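Local coordinates for protein alcohol dehydrogenase (Aeropyrum pernix, PDB 1H2B) that probably oxidises alcohols with NAD+ as hydride acceptor, as a zinc-containing, medium-chain type alcohol dehydrogenase from a hyperthermophilic archaeon, at residues 110-113 against 114-117; 332-335 against 336-340; 343-347 against 348-352. All coordinates share one frame; numbering follows the deposited sequence.

The three contacts follow one another along the chain. Interaction 1, at residues 110-117, lies on the far side of the chain's centre from the other two, with about 37 Å between its centre and that of interaction 2 and about 38 Å to that of interaction 3. It belongs to the second zinc site, in the GroES-like part of the enzyme. Interactions 2 and 3 have centres about 12 Å apart and stand at the start and the end of helix 339-347, which links the parallel strands 331-335 and 354-358. A salt bridge between Asp332 and Arg345 ties them together. One contact thus belongs to a metal site, the other two to a beta-alpha-beta unit that touches the bound NAD through Leu346 of interaction 3.

Interaction 1. Residues 110-113 against 114-117; sequences GTCL and ACRA. With ZN (zinc ion), chain K.
Cys112 and Cys115 turn their sulfurs onto one zinc ion, with Cys112 SG at 2.4 Å and Cys115 SG at 2.3 Å from the metal. The two sulfurs leave the backbone differently. In Cys112, SG sits between the backbone N and the carbonyl carbon (chi1 80°), which brings it to the start of the helix, where it accepts a nearly straight bond from Cys115 N (3.5 Å, 164°). The same sulfur therefore caps the helix and binds the metal, and the amide is likely to temper its negative charge. Cys115 SG lies anti to its carbonyl carbon and comes within 3.5 Å of Gly110 N. Asp109 is also a ligand of this zinc, and Cys115 is joined to Cys123 in a disulfide. Arg116 runs the other way: its N bonds to Cys112 O (2.9 Å), its CG passes Thr111 O at 3.9 Å, and its bent chain brings NH1 to a water in the guanidinium plane that also donates to Thr111 O. NH2 forms a salt bridge with Asp120 of the second subunit. This CxxC turn lies in the loop after strand 100-103, leads into helix 113-116, and packs through Leu113 and Ala117 against residues His316 and Val313 of that second subunit.

Interaction 2. Residues 332-335 against 336-340; sequences DIHK and LDEIN
Glu338 reaches back from the N-cap of helix 339-347 to His334 and Lys335 at the end of the strand before it. Its CB lies 3.4 Å from Lys335 O, the carbonyl that also takes the bond from Glu338 N (2.9 Å). With CG anti to the carbonyl carbon (chi1 -60°) and the chain extended beyond it, CG passes alongside the same oxygen and the carboxylate reaches Lys335 N and His334. OE2 accepts an almost straight bond from Lys335 N (2.8 Å, 170°), and OE1 takes a more bent one from His334 ND1 at 2.9 Å, tilted out of the imidazole plane. Both donors come from above the carboxylate plane, which stands 87° to the ring. The turn is the first connection of the beta-alpha-beta unit formed by strand 331-335, helix 339-347 and strand 354-358, and the carboxylate bridges its strand and helix. Through its other nitrogen, NE2, His334 makes a weak bond to Asp332 OD2 (2.8 Å), an oxygen that also pairs with Arg345. Asp332 and His334 are ligands of a third zinc ion in a structure of this protein, though no metal is bound to them in this chain. Lys335 sends its amine away to the C-terminal carboxylate of Pro359.

Interaction 3. Residues 343-347 against 348-352; sequences LERLE and KGEVL
A Schellman motif closes helix 339-347, and the chain leaves it through Gly349, whose positive phi (77°) lets the backbone turn back over the last helical turn. Gly349 N bonds to Leu346 O at 3.1 Å, and Glu350 N reaches Arg345 O at 2.9 Å with a nearly straight N-H...O angle of 165°. Lys348 N keeps the helical pattern with Glu344 O and adds a weak bond to Arg345 O. Arg345 then grips the outgoing loop with its side chain: bent at chi3 (46°), it carries NH2 to Glu350 O, 2.9 Å away, the oxygen being tilted from the guanidinium plane. Val351 CG2 lies over one face of the guanidinium, offset toward its rim, and also packs 4.0 Å from Arg345 CB. A water accepts from Arg345 NE and donates to Glu350 OE1, so the two opposite charges are linked through it. On the inner side Leu346 CD1 meets Val351 CB at 4.1 Å, and Leu346 also touches the bound NAD and Leu58 of helix 55-61. An alanine at Arg345 would lose these guanidinium bonds and is likely to leave Asp332, the partner of NH1, without its charged mate and Glu350 O without its side-chain donor. One cation thus joins strand, helix end and loop, and its charge probably stabilises the carboxylate of Asp332 while the backbone bonds occupy the carbonyls of Glu344, Arg345 and Leu346.

Interaction 1. Residues 110-113 against 114-117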
loop_
_atom_site.group_PDB
_atom_site.type_symbol
_atom_site.label_atom_id
_atom_site.label_comp_id
_atom_site.label_asym_id
_atom_site.label_seq_id
_atom_site.Cartn_x
_atom_site.Cartn_y
_atom_site.Cartn_z
ATOM N N GLY B 110 23.416 -5.062 10.724
ATOM C CA GLY B 110 23.141 -3.771 10.111
ATOM C C GLY B 110 23.758 -3.594 8.723
ATOM O O GLY B 110 23.662 -2.513 8.129
ATOM N N THR B 111 24.379 -4.648 8.188
ATOM C CA THR B 111 25.114 -4.518 6.915
ATOM C C THR B 111 24.437 -5.206 5.731
ATOM O O THR B 111 24.518 -4.721 4.593
ATOM C CB THR B 111 26.579 -5.010 7.051
ATOM O OG1 THR B 111 26.597 -6.293 7.680
ATOM C CG2 THR B 111 27.372 -4.108 8.016
ATOM N N CYS B 112 23.766 -6.326 5.992
ATOM C CA CYS B 112 23.071 -7.044 4.928
ATOM C C CYS B 112 21.859 -6.246 4.401
ATOM O O CYS B 112 21.404 -5.292 5.047
ATOM C CB CYS B 112 22.634 -8.422 5.408
ATOM S SG CYS B 112 21.119 -8.346 6.405
ATOM N N LEU B 113 21.345 -6.641 3.239
ATOM C CA LEU B 113 20.290 -5.879 2.559
ATOM C C LEU B 113 18.988 -5.785 3.356
ATOM O O LEU B 113 18.279 -4.763 3.284
ATOM C CB LEU B 113 20.028 -6.435 1.156
ATOM C CG LEU B 113 20.952 -5.912 0.043
ATOM C CD1 LEU B 113 22.105 -6.882 -0.248
ATOM C CD2 LEU B 113 20.161 -5.634 -1.230
ATOM N N ALA B 114 18.669 -6.850 4.102
ATOM C CA ALA B 114 17.490 -6.855 4.967
ATOM C C ALA B 114 17.591 -5.807 6.046
ATOM O O ALA B 114 16.643 -5.055 6.302
ATOM C CB ALA B 114 17.297 -8.232 5.590
ATOM N N CYS B 115 18.752 -5.750 6.664
ATOM C CA CYS B 115 19.033 -4.783 7.686
ATOM C C CYS B 115 18.988 -3.370 7.110
ATOM O O CYS B 115 18.473 -2.433 7.735
ATOM C CB CYS B 115 20.412 -5.124 8.242
ATOM S SG CYS B 115 20.375 -6.308 9.626
ATOM N N ARG B 116 19.511 -3.223 5.894
ATOM C CA ARG B 116 19.535 -1.924 5.236
ATOM C C ARG B 116 18.099 -1.527 4.861
ATOM O O ARG B 116 17.832 -0.357 4.537
ATOM C CB ARG B 116 20.413 -1.970 3.966
ATOM C CG ARG B 116 21.944 -1.853 4.149
ATOM C CD ARG B 116 22.403 -0.706 5.014
ATOM N NE ARG B 116 22.480 0.635 4.388
ATOM C CZ ARG B 116 23.597 1.176 3.885
ATOM N NH1 ARG B 116 24.718 0.459 3.791
ATOM N NH2 ARG B 116 23.592 2.440 3.463
ATOM N N ALA B 117 17.182 -2.497 4.796
ATOM C CA ALA B 117 15.782 -2.166 4.559
ATOM C C ALA B 117 14.987 -2.055 5.862
ATOM O O ALA B 117 13.789 -1.712 5.840
ATOM C CB ALA B 117 15.133 -3.205 3.649
HETATM ZN ZN ZN K . 21.630 -7.925 8.669
HETATM O O HOH W 1 25.448 -2.398 4.061
#

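Interaction 2. Residues 332-335 against 336-340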
loop_
_atom_site.group_PDB
_atom_site.type_symbol
_atom_site.label_atom_id
_atom_site.label_comp_id
_atom_site.label_asym_id
_atom_site.label_seq_id
_atom_site.Cartn_x
_atom_site.Cartn_y
_atom_site.Cartn_z
ATOM N N ASP B 332 2.631 -11.088 35.883
ATOM C CA ASP B 332 2.723 -11.994 37.007
ATOM C C ASP B 332 4.230 -12.131 37.364
ATOM O O ASP B 332 4.984 -12.853 36.713
ATOM C CB ASP B 332 2.078 -13.303 36.552
ATOM C CG ASP B 332 2.099 -14.375 37.602
ATOM O OD1 ASP B 332 2.027 -14.033 38.794
ATOM O OD2 ASP B 332 2.237 -15.584 37.311
ATOM N N ILE B 333 4.656 -11.440 38.431
ATOM C CA ILE B 333 6.082 -11.335 38.753
ATOM C C ILE B 333 6.525 -12.446 39.674
ATOM O O ILE B 333 5.874 -12.697 40.710
ATOM C CB ILE B 333 6.394 -9.981 39.409
ATOM C CG1 ILE B 333 6.037 -8.837 38.456
ATOM C CG2 ILE B 333 7.874 -9.899 39.790
ATOM C CD1 ILE B 333 6.015 -7.486 39.080
ATOM N N HIS B 334 7.605 -13.101 39.286
ATOM C CA HIS B 334 8.214 -14.183 40.047
ATOM C C HIS B 334 9.723 -14.054 40.069
ATOM O O HIS B 334 10.313 -13.281 39.306
ATOM C CB HIS B 334 7.793 -15.519 39.468
ATOM C CG HIS B 334 6.324 -15.752 39.585
ATOM N ND1 HIS B 334 5.741 -16.200 40.756
ATOM C CD2 HIS B 334 5.314 -15.523 38.718
ATOM C CE1 HIS B 334 4.431 -16.268 40.588
ATOM N NE2 HIS B 334 4.148 -15.864 39.361
ATOM N N LYS B 335 10.369 -14.770 40.989
ATOM C CA LYS B 335 11.820 -14.764 41.006
ATOM C C LYS B 335 12.399 -15.680 39.942
ATOM O O LYS B 335 11.771 -16.671 39.551
ATOM C CB LYS B 335 12.357 -15.203 42.396
ATOM C CG LYS B 335 11.966 -14.274 43.545
ATOM C CD LYS B 335 12.488 -12.852 43.384
ATOM C CE LYS B 335 13.559 -12.486 44.423
ATOM N NZ LYS B 335 13.973 -11.034 44.338
ATOM N N LEU B 336 13.613 -15.360 39.480
ATOM C CA LEU B 336 14.305 -16.209 38.510
ATOM C C LEU B 336 14.258 -17.686 38.899
ATOM O O LEU B 336 14.023 -18.559 38.062
ATOM C CB LEU B 336 15.763 -15.734 38.275
ATOM C CG LEU B 336 16.626 -16.604 37.353
ATOM C CD1 LEU B 336 16.045 -16.699 35.930
ATOM C CD2 LEU B 336 18.073 -16.111 37.270
ATOM N N ASP B 337 14.473 -17.989 40.176
ATOM C CA ASP B 337 14.587 -19.405 40.494
ATOM C C ASP B 337 13.242 -20.137 40.555
ATOM O O ASP B 337 13.211 -21.362 40.732
ATOM C CB ASP B 337 15.447 -19.655 41.747
ATOM C CG ASP B 337 14.908 -18.990 42.971
ATOM O OD1 ASP B 337 13.677 -18.816 43.087
ATOM O OD2 ASP B 337 15.661 -18.615 43.903
ATOM N N GLU B 338 12.143 -19.398 40.330
ATOM C CA GLU B 338 10.829 -20.020 40.135
ATOM C C GLU B 338 10.554 -20.412 38.685
ATOM O O GLU B 338 9.455 -20.839 38.366
ATOM C CB GLU B 338 9.693 -19.097 40.613
ATOM C CG GLU B 338 9.713 -18.700 42.087
ATOM C CD GLU B 338 8.654 -17.674 42.380
ATOM O OE1 GLU B 338 7.440 -18.002 42.262
ATOM O OE2 GLU B 338 9.014 -16.525 42.706
ATOM N N ILE B 339 11.529 -20.270 37.799
ATOM C CA ILE B 339 11.298 -20.527 36.381
ATOM C C ILE B 339 10.552 -21.810 36.025
ATOM O O ILE B 339 9.620 -21.779 35.231
ATOM C CB ILE B 339 12.590 -20.363 35.557
ATOM C CG1 ILE B 339 12.267 -20.418 34.061
ATOM C CG2 ILE B 339 13.647 -21.397 35.956
ATOM C CD1 ILE B 339 13.301 -19.676 33.241
ATOM N N ASN B 340 10.935 -22.932 36.624
ATOM C CA ASN B 340 10.278 -24.181 36.270
ATOM C C ASN B 340 8.851 -24.295 36.748
ATOM O O ASN B 340 8.003 -24.817 36.004
ATOM C CB ASN B 340 11.127 -25.361 36.756
ATOM C CG ASN B 340 12.378 -25.515 35.963
ATOM O OD1 ASN B 340 12.358 -25.634 34.733
ATOM N ND2 ASN B 340 13.501 -25.553 36.665
#

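Interaction 3. Residues 343-347 against 348-352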
loop_
_atom_site.group_PDB
_atom_site.type_symbol
_atom_site.label_atom_id
_atom_site.label_comp_id
_atom_site.label_asym_id
_atom_site.label_seq_id
_atom_site.Cartn_x
_atom_site.Cartn_y
_atom_site.Cartn_z
ATOM N N LEU B 343 6.917 -22.174 34.177
ATOM C CA LEU B 343 6.741 -22.911 32.927
ATOM C C LEU B 343 5.656 -23.981 33.080
ATOM O O LEU B 343 4.834 -24.153 32.203
ATOM C CB LEU B 343 8.051 -23.569 32.503
ATOM C CG LEU B 343 9.145 -22.643 31.950
ATOM C CD1 LEU B 343 10.458 -23.407 31.809
ATOM C CD2 LEU B 343 8.683 -22.119 30.552
ATOM N N GLU B 344 5.646 -24.680 34.223
ATOM C CA GLU B 344 4.543 -25.601 34.490
ATOM C C GLU B 344 3.162 -24.900 34.476
ATOM O O GLU B 344 2.197 -25.400 33.840
ATOM C CB GLU B 344 4.792 -26.309 35.830
ATOM C CG GLU B 344 5.839 -27.415 35.763
ATOM C CD GLU B 344 6.338 -27.841 37.152
ATOM O OE1 GLU B 344 5.528 -27.877 38.116
ATOM O OE2 GLU B 344 7.553 -28.138 37.284
ATOM N N ARG B 345 3.041 -23.770 35.167
ATOM C CA ARG B 345 1.776 -23.027 35.186
ATOM C C ARG B 345 1.392 -22.592 33.769
ATOM O O ARG B 345 0.242 -22.710 33.352
ATOM C CB ARG B 345 1.885 -21.806 36.080
ATOM C CG ARG B 345 2.051 -22.185 37.587
ATOM C CD ARG B 345 2.153 -21.015 38.508
ATOM N NE ARG B 345 1.132 -20.010 38.207
ATOM C CZ ARG B 345 1.391 -18.731 37.943
ATOM N NH1 ARG B 345 2.645 -18.265 37.972
ATOM N NH2 ARG B 345 0.389 -17.912 37.654
ATOM N N LEU B 346 2.382 -22.097 33.039
ATOM C CA LEU B 346 2.098 -21.638 31.662
ATOM C C LEU B 346 1.570 -22.761 30.796
ATOM O O LEU B 346 0.613 -22.561 30.040
ATOM C CB LEU B 346 3.339 -20.973 31.021
ATOM C CG LEU B 346 3.091 -20.240 29.683
ATOM C CD1 LEU B 346 2.158 -19.068 29.802
ATOM C CD2 LEU B 346 4.476 -19.748 29.204
ATOM N N GLU B 347 2.174 -23.953 30.890
ATOM C CA GLU B 347 1.732 -25.105 30.100
ATOM C C GLU B 347 0.272 -25.429 30.433
ATOM O O GLU B 347 -0.479 -25.878 29.546
ATOM C CB GLU B 347 2.643 -26.309 30.386
ATOM C CG GLU B 347 2.244 -27.631 29.744
ATOM C CD GLU B 347 2.349 -27.627 28.236
ATOM O OE1 GLU B 347 3.105 -26.791 27.666
ATOM O OE2 GLU B 347 1.675 -28.470 27.611
ATOM N N LYS B 348 -0.115 -25.177 31.688
ATOM C CA LYS B 348 -1.490 -25.474 32.160
ATOM C C LYS B 348 -2.501 -24.358 31.959
ATOM O O LYS B 348 -3.690 -24.498 32.304
ATOM C CB LYS B 348 -1.503 -25.917 33.633
ATOM C CG LYS B 348 -0.695 -27.178 33.895
ATOM C CD LYS B 348 -0.551 -27.403 35.401
ATOM C CE LYS B 348 -1.525 -28.458 35.889
ATOM N NZ LYS B 348 -2.079 -28.143 37.249
ATOM N N GLY B 349 -2.055 -23.239 31.386
ATOM C CA GLY B 349 -2.960 -22.149 31.116
ATOM C C GLY B 349 -3.286 -21.352 32.366
ATOM O O GLY B 349 -4.302 -20.655 32.402
ATOM N N GLU B 350 -2.394 -21.408 33.359
ATOM C CA GLU B 350 -2.600 -20.744 34.646
ATOM C C GLU B 350 -1.877 -19.427 34.870
ATOM O O GLU B 350 -1.787 -18.954 36.011
ATOM C CB GLU B 350 -2.259 -21.696 35.800
ATOM C CG GLU B 350 -3.013 -23.011 35.703
ATOM C CD GLU B 350 -2.778 -23.936 36.881
ATOM O OE1 GLU B 350 -1.736 -23.814 37.585
ATOM O OE2 GLU B 350 -3.654 -24.808 37.079
ATOM N N VAL B 351 -1.345 -18.826 33.806
ATOM C CA VAL B 351 -0.738 -17.506 33.919
ATOM C C VAL B 351 -1.695 -16.501 33.295
ATOM O O VAL B 351 -2.010 -16.576 32.095
ATOM C CB VAL B 351 0.646 -17.451 33.216
ATOM C CG1 VAL B 351 1.252 -16.058 33.321
ATOM C CG2 VAL B 351 1.605 -18.514 33.832
ATOM N N LEU B 352 -2.174 -15.581 34.112
ATOM C CA LEU B 352 -2.978 -14.484 33.609
ATOM C C LEU B 352 -2.047 -13.392 33.044
ATOM O O LEU B 352 -1.315 -12.700 33.788
ATOM C CB LEU B 352 -3.902 -13.902 34.700
ATOM C CG LEU B 352 -4.922 -12.876 34.170
ATOM C CD1 LEU B 352 -6.077 -13.569 33.499
ATOM C CD2 LEU B 352 -5.472 -12.047 35.326
HETATM O O HOH W 2 -1.316 -21.176 39.069
#